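Local coordinates for protein alpha-glucosidase (Pseudoalteromonas sp. K8, PDB 5HQA) that hydrolyses alpha-glucosides as a glycoside hydrolase of family 97, with calcium at its sugar-binding site and activation by chloride, at residues A[99-104]-A[108-113]; A[1-6]-A[10-15]. All coordinates share one frame; numbering follows the deposited sequence. Where two conformers were deposited one is given.

In the fold
Two beta hairpins of the N-terminal region, both away from the sugar and metal sites, show how place in a sheet sets chemistry. Contact 1 (99-104 with 108-113) lies in the interior of a nine-stranded antiparallel sheet; contact 2 (1-6 with 10-15) starts a second antiparallel sheet at the chain terminus and is only partly buried. The two sheets face each other, with centres of the contacts about 10 Å apart: Phe101 of contact 1 packs on Ile14 of contact 2. Away from this shared apolar layer they differ, contact 1 carrying an arginine-glutamate network and contact 2 the polar chains of Thr2, Gln4 and Lys11.

Contact 1 (A[99-104]-A[108-113]); sequences VRFKAF and VGFRYE. With FMT (formic acid), chain I.
Arg100 and Glu113 meet side-on across the two strands, a two-nitrogen grip with one bond to each carboxylate oxygen. Arg100 NE reaches Glu113 OE2 at 2.7 Å in an almost straight bond (173°), while NH2 of Arg100 takes the syn lone pair of Glu113 OE1 at 3.0 Å. Both oxygens lie close to the guanidinium plane, which is turned 30° from that of the carboxylate. Arg111 joins from within its own strand: its NE and NH2 both converge on OE2, NE of Arg111 from the anti side at 2.8 Å from Glu113 OE2. Three N-H groups therefore hold that one oxygen.

The bend at chi3 of Arg100 (-56°) turns its guanidinium toward the glutamate. Arg100 NH1 makes a salt bridge to Glu82 and a weak, long bond to O2 of a formate, probably from the crystallisation liquor; NH2 also bonds formate O1.

On the other face, turned to the facing sheet, Phe110 CB makes a CH-pi contact over the Phe101 ring, 3.9 Å from its centroid; the rings are near parallel but offset too far to stack well. Val99 CG2 touches Tyr112 CD2 at 3.8 Å, and Tyr112 OH is hydrogen-bonded to Thr130 OG1 and Gly39 N of that sheet.

Between these two faces, paired backbone bonds at Arg100-Arg111 and Lys102-Gly109 fix the register of an antiparallel beta hairpin, strands 95-104 and 107-114, inside the sheet. The Glu113 carboxylate serves both guanidinium groups at once, which probably favours its ionised form.

Contact 2 (A[1-6]-A[10-15]); sequences ATVQSP and IKIIIS
Ser5 OG is gripped from two sides: Ile10 N donates to it across the hairpin at 3.1 Å from Ser5 OG, and Asp7 OD1 in the turn is hydrogen-bonded to it as well. The bond from Ile10 is nearly straight (167°), and it depends on the side chain: with chi1 at 56°, OG stands between the backbone N and carbonyl carbon of Ser5 and faces the Ile10 amide. Ser5 N in turn gives a bond of 2.8 Å to Ile10 O. Ser5 thus takes up both backbone polar atoms of Ile10 and ties the turn to the start of the second strand.

Farther from the turn the backbone ladder takes over. Val3 and Ile12 form an antiparallel hydrogen-bonded pair, Ile12 N meeting Val3 O at 2.8 Å almost head-on, and Ile14 N reaches Ala1 O at 2.7 Å. Ala1 N answers to Ile14 O, carrying the pairing to the first residue of the chain.

Gln4 and Lys11 run side by side on the outer face. Their aliphatic parts touch, Gln4 CG to Lys11 CG at 3.8 Å, and the Gln4 amide lies alongside the lysine CD and CE. A bend at chi4 (65°) turns Lys11 NZ aside to Gly8 O and Asn29 OD1. Thr2 and Ile13 continue this face, with Thr2 OG1 at 3.8 Å from Ile13 CG1.

Val3 and Ile12 point instead into the protein, where their branches touch. Both also rest on Phe101, and Ile14 joins them there. This is an edge beta hairpin, mostly polar outward (Ile13 excepted) and apolar inward, packed on the facing sheet, consistent with the beta-sandwich N-terminal domain of the galactose-mutarotase clan.

Contact 1 (A[99-104]-A[108-113])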
loop_
_atom_site.group_PDB
_atom_site.type_symbol
_atom_site.label_atom_id
_atom_site.label_comp_id
_atom_site.label_asym_id
_atom_site.label_seq_id
_atom_site.Cartn_x
_atom_site.Cartn_y
_atom_site.Cartn_z
ATOM N N VAL A 99 19.757 -12.669 -15.695
ATOM C CA VAL A 99 18.466 -12.518 -15.041
ATOM C C VAL A 99 18.421 -13.518 -13.895
ATOM O O VAL A 99 18.721 -14.704 -14.086
ATOM C CB VAL A 99 17.294 -12.724 -16.015
ATOM C CG1 VAL A 99 15.982 -12.453 -15.307
ATOM C CG2 VAL A 99 17.412 -11.760 -17.185
ATOM N N ARG A 100 18.088 -13.034 -12.705
ATOM C CA ARG A 100 17.982 -13.871 -11.518
ATOM C C ARG A 100 16.504 -14.131 -11.275
ATOM O O ARG A 100 15.722 -13.182 -11.187
ATOM C CB ARG A 100 18.620 -13.184 -10.310
ATOM C CG ARG A 100 18.649 -14.027 -9.032
ATOM C CD ARG A 100 19.328 -13.264 -7.879
ATOM N NE ARG A 100 20.671 -12.833 -8.265
ATOM C CZ ARG A 100 21.781 -13.547 -8.093
ATOM N NH1 ARG A 100 21.750 -14.747 -7.511
ATOM N NH2 ARG A 100 22.937 -13.051 -8.510
ATOM N N PHE A 101 16.122 -15.406 -11.193
ATOM C CA PHE A 101 14.747 -15.820 -10.912
ATOM C C PHE A 101 14.679 -16.468 -9.541
ATOM O O PHE A 101 15.509 -17.323 -9.219
ATOM C CB PHE A 101 14.238 -16.823 -11.947
ATOM C CG PHE A 101 14.117 -16.266 -13.332
ATOM C CD1 PHE A 101 12.881 -15.867 -13.828
ATOM C CD2 PHE A 101 15.232 -16.156 -14.139
ATOM C CE1 PHE A 101 12.764 -15.354 -15.109
ATOM C CE2 PHE A 101 15.119 -15.654 -15.425
ATOM C CZ PHE A 101 13.883 -15.248 -15.903
ATOM N N LYS A 102 13.676 -16.088 -8.749
ATOM C CA LYS A 102 13.390 -16.737 -7.475
ATOM C C LYS A 102 11.984 -17.310 -7.550
ATOM O O LYS A 102 11.031 -16.577 -7.821
ATOM C CB LYS A 102 13.518 -15.759 -6.306
ATOM C CG LYS A 102 14.942 -15.277 -6.050
ATOM C CD LYS A 102 15.006 -14.353 -4.850
ATOM C CE LYS A 102 16.435 -14.039 -4.449
ATOM N NZ LYS A 102 16.466 -13.312 -3.141
ATOM N N ALA A 103 11.855 -18.615 -7.326
ATOM C CA ALA A 103 10.571 -19.301 -7.438
ATOM C C ALA A 103 10.124 -19.713 -6.043
ATOM O O ALA A 103 10.777 -20.548 -5.400
ATOM C CB ALA A 103 10.681 -20.512 -8.364
ATOM N N PHE A 104 9.029 -19.118 -5.578
ATOM C CA PHE A 104 8.372 -19.449 -4.319
ATOM C C PHE A 104 7.127 -20.280 -4.600
ATOM O O PHE A 104 6.608 -20.293 -5.718
ATOM C CB PHE A 104 7.948 -18.190 -3.558
ATOM C CG PHE A 104 9.056 -17.211 -3.301
ATOM C CD1 PHE A 104 9.622 -17.110 -2.032
ATOM C CD2 PHE A 104 9.498 -16.361 -4.308
ATOM C CE1 PHE A 104 10.629 -16.203 -1.777
ATOM C CE2 PHE A 104 10.504 -15.445 -4.063
ATOM C CZ PHE A 104 11.073 -15.369 -2.794
ATOM N N VAL A 108 6.680 -15.880 -8.332
ATOM C CA VAL A 108 8.052 -15.771 -8.813
ATOM C C VAL A 108 8.464 -14.309 -8.890
ATOM O O VAL A 108 7.657 -13.419 -9.180
ATOM C CB VAL A 108 8.252 -16.459 -10.187
ATOM C CG1 VAL A 108 7.668 -17.857 -10.177
ATOM C CG2 VAL A 108 7.651 -15.636 -11.302
ATOM N N GLY A 109 9.737 -14.068 -8.624
ATOM C CA GLY A 109 10.338 -12.756 -8.808
ATOM C C GLY A 109 11.540 -12.892 -9.719
ATOM O O GLY A 109 12.255 -13.897 -9.670
ATOM N N PHE A 110 11.754 -11.886 -10.570
ATOM C CA PHE A 110 12.982 -11.884 -11.362
ATOM C C PHE A 110 13.493 -10.462 -11.550
ATOM O O PHE A 110 12.727 -9.494 -11.514
ATOM C CB PHE A 110 12.812 -12.596 -12.731
ATOM C CG PHE A 110 11.831 -11.936 -13.674
ATOM C CD1 PHE A 110 12.257 -10.980 -14.580
ATOM C CD2 PHE A 110 10.491 -12.311 -13.673
ATOM C CE1 PHE A 110 11.360 -10.378 -15.461
ATOM C CE2 PHE A 110 9.584 -11.718 -14.551
ATOM C CZ PHE A 110 10.023 -10.746 -15.445
ATOM N N ARG A 111 14.806 -10.345 -11.736
ATOM C CA ARG A 111 15.403 -9.046 -12.011
ATOM C C ARG A 111 16.594 -9.237 -12.928
ATOM O O ARG A 111 17.187 -10.316 -13.001
ATOM C CB ARG A 111 15.836 -8.322 -10.730
ATOM C CG ARG A 111 17.092 -8.905 -10.106
ATOM C CD ARG A 111 17.554 -8.065 -8.934
ATOM N NE ARG A 111 18.807 -8.572 -8.385
ATOM C CZ ARG A 111 19.320 -8.176 -7.228
ATOM N NH1 ARG A 111 18.688 -7.267 -6.492
ATOM N NH2 ARG A 111 20.464 -8.693 -6.803
ATOM N N TYR A 112 16.920 -8.177 -13.657
ATOM C CA TYR A 112 18.104 -8.166 -14.500
ATOM C C TYR A 112 19.295 -7.713 -13.683
ATOM O O TYR A 112 19.175 -6.827 -12.831
ATOM C CB TYR A 112 17.939 -7.209 -15.669
ATOM C CG TYR A 112 16.789 -7.461 -16.613
ATOM C CD1 TYR A 112 15.484 -7.097 -16.279
ATOM C CD2 TYR A 112 17.021 -7.999 -17.878
ATOM C CE1 TYR A 112 14.433 -7.284 -17.179
ATOM C CE2 TYR A 112 15.987 -8.195 -18.772
ATOM C CZ TYR A 112 14.698 -7.828 -18.424
ATOM O OH TYR A 112 13.686 -8.020 -19.338
ATOM N N GLU A 113 20.449 -8.302 -13.963
ATOM C CA GLU A 113 21.713 -7.869 -13.381
ATOM C C GLU A 113 22.677 -7.668 -14.539
ATOM O O GLU A 113 23.111 -8.637 -15.170
ATOM C CB GLU A 113 22.228 -8.883 -12.354
ATOM C CG GLU A 113 21.257 -9.010 -11.176
ATOM C CD GLU A 113 21.620 -10.100 -10.179
ATOM O OE1 GLU A 113 22.696 -10.726 -10.323
ATOM O OE2 GLU A 113 20.810 -10.332 -9.245
HETATM C C FMT I . 24.866 -16.419 -8.347
HETATM O O1 FMT I . 24.876 -15.600 -9.268
HETATM O O2 FMT I . 24.920 -16.110 -7.152
#

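Contact 2 (A[1-6]-A[10-15])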
loop_
_atom_site.group_PDB
_atom_site.type_symbol
_atom_site.label_atom_id
_atom_site.label_comp_id
_atom_site.label_asym_id
_atom_site.label_seq_id
_atom_site.Cartn_x
_atom_site.Cartn_y
_atom_site.Cartn_z
ATOM N N ALA A 1 16.677 -23.385 -19.621
ATOM C CA ALA A 1 16.898 -23.425 -18.178
ATOM C C ALA A 1 15.555 -23.466 -17.477
ATOM O O ALA A 1 14.600 -22.842 -17.945
ATOM C CB ALA A 1 17.699 -22.216 -17.720
ATOM N N THR A 2 15.477 -24.195 -16.360
ATOM C CA THR A 2 14.236 -24.349 -15.613
ATOM C C THR A 2 14.503 -24.161 -14.130
ATOM O O THR A 2 15.507 -24.657 -13.606
ATOM C CB THR A 2 13.604 -25.734 -15.836
ATOM O OG1 THR A 2 13.281 -25.899 -17.217
ATOM C CG2 THR A 2 12.326 -25.890 -15.009
ATOM N N VAL A 3 13.602 -23.444 -13.454
ATOM C CA VAL A 3 13.588 -23.386 -11.998
ATOM C C VAL A 3 12.144 -23.589 -11.564
ATOM O O VAL A 3 11.211 -23.191 -12.268
ATOM C CB VAL A 3 14.172 -22.051 -11.461
ATOM C CG1 VAL A 3 13.295 -20.852 -11.858
ATOM C CG2 VAL A 3 14.392 -22.109 -9.941
ATOM N N GLN A 4 11.959 -24.250 -10.419
ATOM C CA GLN A 4 10.631 -24.575 -9.915
ATOM C C GLN A 4 10.489 -24.113 -8.474
ATOM O O GLN A 4 11.472 -23.992 -7.738
ATOM C CB GLN A 4 10.352 -26.085 -9.983
ATOM C CG GLN A 4 10.704 -26.731 -11.306
ATOM C CD GLN A 4 10.438 -28.231 -11.301
ATOM O OE1 GLN A 4 10.038 -28.797 -10.279
ATOM N NE2 GLN A 4 10.662 -28.877 -12.442
ATOM N N SER A 5 9.244 -23.880 -8.064
ATOM C CA SER A 5 8.990 -23.590 -6.665
ATOM C C SER A 5 9.385 -24.795 -5.813
ATOM O O SER A 5 9.525 -25.909 -6.326
ATOM C CB SER A 5 7.515 -23.248 -6.448
ATOM O OG SER A 5 6.692 -24.301 -6.921
ATOM N N PRO A 6 9.579 -24.595 -4.508
ATOM C CA PRO A 6 9.871 -25.745 -3.640
ATOM C C PRO A 6 8.862 -26.876 -3.765
ATOM O O PRO A 6 9.266 -28.046 -3.788
ATOM C CB PRO A 6 9.866 -25.117 -2.242
ATOM C CG PRO A 6 10.332 -23.709 -2.489
ATOM C CD PRO A 6 9.682 -23.314 -3.784
ATOM N N ILE A 10 4.916 -24.373 -9.413
ATOM C CA ILE A 10 5.269 -23.286 -10.324
ATOM C C ILE A 10 6.578 -23.643 -11.010
ATOM O O ILE A 10 7.574 -23.967 -10.344
ATOM C CB ILE A 10 5.386 -21.941 -9.587
ATOM C CG1 ILE A 10 4.026 -21.540 -9.003
ATOM C CG2 ILE A 10 5.902 -20.856 -10.542
ATOM C CD1 ILE A 10 4.071 -20.296 -8.133
ATOM N N LYS A 11 6.580 -23.601 -12.335
ATOM C CA LYS A 11 7.756 -23.970 -13.112
ATOM C C LYS A 11 8.035 -22.854 -14.107
ATOM O O LYS A 11 7.147 -22.477 -14.878
ATOM C CB LYS A 11 7.543 -25.305 -13.831
ATOM C CG LYS A 11 7.246 -26.488 -12.892
ATOM C CD LYS A 11 7.189 -27.814 -13.664
ATOM C CE LYS A 11 6.796 -28.983 -12.758
ATOM N NZ LYS A 11 5.400 -28.840 -12.232
ATOM N N ILE A 12 9.258 -22.330 -14.095
ATOM C CA ILE A 12 9.665 -21.259 -15.000
ATOM C C ILE A 12 10.700 -21.819 -15.962
ATOM O O ILE A 12 11.711 -22.383 -15.528
ATOM C CB ILE A 12 10.238 -20.048 -14.243
ATOM C CG1 ILE A 12 9.253 -19.538 -13.189
ATOM C CG2 ILE A 12 10.605 -18.936 -15.229
ATOM C CD1 ILE A 12 9.578 -19.994 -11.775
ATOM N N ILE A 13 10.456 -21.657 -17.261
ATOM C CA ILE A 13 11.393 -22.068 -18.300
ATOM C C ILE A 13 11.957 -20.807 -18.931
ATOM O O ILE A 13 11.200 -19.967 -19.434
ATOM C CB ILE A 13 10.739 -22.955 -19.367
ATOM C CG1 ILE A 13 10.228 -24.254 -18.752
ATOM C CG2 ILE A 13 11.750 -23.275 -20.462
ATOM C CD1 ILE A 13 9.435 -25.080 -19.734
ATOM N N ILE A 14 13.281 -20.673 -18.900
ATOM C CA ILE A 14 13.986 -19.539 -19.482
ATOM C C ILE A 14 14.669 -20.027 -20.752
ATOM O O ILE A 14 15.352 -21.060 -20.742
ATOM C CB ILE A 14 14.997 -18.939 -18.492
ATOM C CG1 ILE A 14 14.304 -18.561 -17.176
ATOM C CG2 ILE A 14 15.645 -17.720 -19.104
ATOM C CD1 ILE A 14 14.403 -19.623 -16.087
ATOM N N SER A 15 14.479 -19.296 -21.844
ATOM C CA SER A 15 14.804 -19.799 -23.166
ATOM C C SER A 15 15.579 -18.747 -23.954
ATOM O O SER A 15 15.530 -17.551 -23.654
ATOM C CB SER A 15 13.518 -20.196 -23.905
ATOM O OG SER A 15 13.806 -20.634 -25.217
#